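PDB 1R5B: eukaryotic peptide chain release factor GTP-binding subunit from Schizosaccharomyces pombe, which is a translation release factor (eRF3) of the elongation factor Tu-like GTPase family, built around a P-loop GTP-binding domain. Local coordinates for residues 57-62 with 231-236. Sequence-based numbering, arbitrary orientation.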
loop_
_atom_site.group_PDB
_atom_site.type_symbol
_atom_site.label_atom_id
_atom_site.label_comp_id
_atom_site.label_asym_id
_atom_site.label_seq_id
_atom_site.Cartn_x
_atom_site.Cartn_y
_atom_site.Cartn_z
ATOM N N SER A 57 -16.749 -4.717 16.973
ATOM C CA SER A 57 -17.252 -3.357 17.092
ATOM C C SER A 57 -16.459 -2.599 18.153
ATOM O O SER A 57 -16.199 -1.412 17.983
ATOM C CB SER A 57 -18.756 -3.355 17.421
ATOM O OG SER A 57 -19.418 -4.533 16.928
ATOM N N THR A 58 -16.059 -3.267 19.237
ATOM C CA THR A 58 -15.205 -2.604 20.244
ATOM C C THR A 58 -13.719 -2.490 19.811
ATOM O O THR A 58 -12.971 -1.698 20.376
ATOM C CB THR A 58 -15.365 -3.231 21.686
ATOM O OG1 THR A 58 -14.085 -3.420 22.312
ATOM C CG2 THR A 58 -15.986 -4.627 21.668
ATOM N N LEU A 59 -13.306 -3.272 18.806
ATOM C CA LEU A 59 -11.984 -3.151 18.202
ATOM C C LEU A 59 -11.900 -1.901 17.322
ATOM O O LEU A 59 -10.933 -1.152 17.396
ATOM C CB LEU A 59 -11.664 -4.387 17.360
ATOM C CG LEU A 59 -10.253 -4.472 16.781
ATOM C CD1 LEU A 59 -9.194 -4.520 17.872
ATOM C CD2 LEU A 59 -10.139 -5.681 15.895
ATOM N N GLY A 60 -12.909 -1.688 16.487
ATOM C CA GLY A 60 -12.936 -0.536 15.602
ATOM C C GLY A 60 -13.016 0.761 16.383
ATOM O O GLY A 60 -12.375 1.757 16.040
ATOM N N GLY A 61 -13.802 0.743 17.452
ATOM C CA GLY A 61 -13.930 1.894 18.316
ATOM C C GLY A 61 -12.634 2.200 19.037
ATOM O O GLY A 61 -12.242 3.359 19.167
ATOM N N ASN A 62 -11.971 1.154 19.511
ATOM C CA ASN A 62 -10.729 1.309 20.255
ATOM C C ASN A 62 -9.576 1.757 19.339
ATOM O O ASN A 62 -8.656 2.461 19.768
ATOM C CB ASN A 62 -10.421 -0.003 20.979
ATOM C CG ASN A 62 -9.253 0.109 21.947
ATOM O OD1 ASN A 62 -9.361 0.697 23.041
ATOM N ND2 ASN A 62 -8.123 -0.475 21.551
ATOM N N VAL A 231 -4.794 -9.881 20.338
ATOM C CA VAL A 231 -5.090 -8.558 20.859
ATOM C C VAL A 231 -6.091 -8.646 22.009
ATOM O O VAL A 231 -6.693 -9.694 22.277
ATOM C CB VAL A 231 -5.700 -7.630 19.790
ATOM C CG1 VAL A 231 -4.883 -7.644 18.500
ATOM C CG2 VAL A 231 -7.137 -8.017 19.490
ATOM N N SER A 232 -6.259 -7.515 22.681
ATOM C CA SER A 232 -7.387 -7.295 23.566
ATOM C C SER A 232 -7.926 -5.900 23.284
ATOM O O SER A 232 -7.270 -4.901 23.572
ATOM C CB SER A 232 -6.977 -7.426 25.027
ATOM O OG SER A 232 -7.986 -6.890 25.861
ATOM N N ALA A 233 -9.130 -5.854 22.726
ATOM C CA ALA A 233 -9.759 -4.616 22.290
ATOM C C ALA A 233 -10.238 -3.795 23.479
ATOM O O ALA A 233 -10.386 -2.575 23.378
ATOM C CB ALA A 233 -10.930 -4.923 21.352
ATOM N N TYR A 234 -10.491 -4.469 24.599
ATOM C CA TYR A 234 -10.936 -3.801 25.805
ATOM C C TYR A 234 -9.794 -2.942 26.327
ATOM O O TYR A 234 -9.950 -1.734 26.467
ATOM C CB TYR A 234 -11.402 -4.817 26.863
ATOM C CG TYR A 234 -11.999 -4.178 28.112
ATOM C CD1 TYR A 234 -13.235 -3.536 28.065
ATOM C CD2 TYR A 234 -11.318 -4.202 29.330
ATOM C CE1 TYR A 234 -13.779 -2.937 29.192
ATOM C CE2 TYR A 234 -11.859 -3.609 30.473
ATOM C CZ TYR A 234 -13.089 -2.978 30.395
ATOM O OH TYR A 234 -13.636 -2.389 31.511
ATOM N N THR A 235 -8.637 -3.556 26.565
ATOM C CA THR A 235 -7.477 -2.840 27.115
ATOM C C THR A 235 -6.632 -2.144 26.062
ATOM O O THR A 235 -5.726 -1.390 26.400
ATOM C CB THR A 235 -6.556 -3.797 27.893
ATOM O OG1 THR A 235 -5.968 -4.747 26.994
ATOM C CG2 THR A 235 -7.344 -4.650 28.895
ATOM N N GLY A 236 -6.914 -2.404 24.790
ATOM C CA GLY A 236 -6.081 -1.914 23.707
ATOM C C GLY A 236 -4.698 -2.547 23.594
ATOM O O GLY A 236 -3.838 -2.059 22.860
#
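Ala233 sets its methyl against one side of helix 56-66, between the side chains of Thr58 and Leu59. Three distances locate it: CB of Ala233 lies 3.6 Å from OG1 of Thr58, 3.8 Å from CA of Leu59 and 3.9 Å from CD1 of Leu59. The methyl thus meets a hydroxyl on one flank and a hydrocarbon branch on the other. With CG of Leu59 anti to the backbone N (chi1 -174°) and chi2 at 62°, CD1 is brought to the alanine; the same CD1 approaches CG2 of Val231 more loosely, at 4.4 Å, and Val187 of strand 184-189 adds to this apolar cluster.

One turn further along, Asn62 presents the face of its amide. The carbonyl O of Ala233 stands almost directly over that plane, 3.2 Å from CG, rather than at its N-H edge. On the same side of the plane, CA of Gly236 comes within 3.3 Å of ND2 of Asn62, a close approach for a residue without a side chain whose positive phi (69°) favours glycine. No hydrogen bond links the two segments; OD1 of Asn62 and O of Ala233, two acceptors, lie 3.4 Å apart.

The side chain of Ser232 leaves the backbone away from the helix, and its OG is hydrogen-bonded to OD1 of Asp192. Ser232-Ala233, just after strand 226-230, matches the SA sequence of the G5 loop of GTPases, and Asp192 the end of an NKxD motif; the helix begins within a probable P-loop that includes Ser57, as in the P-loop GTPase fold.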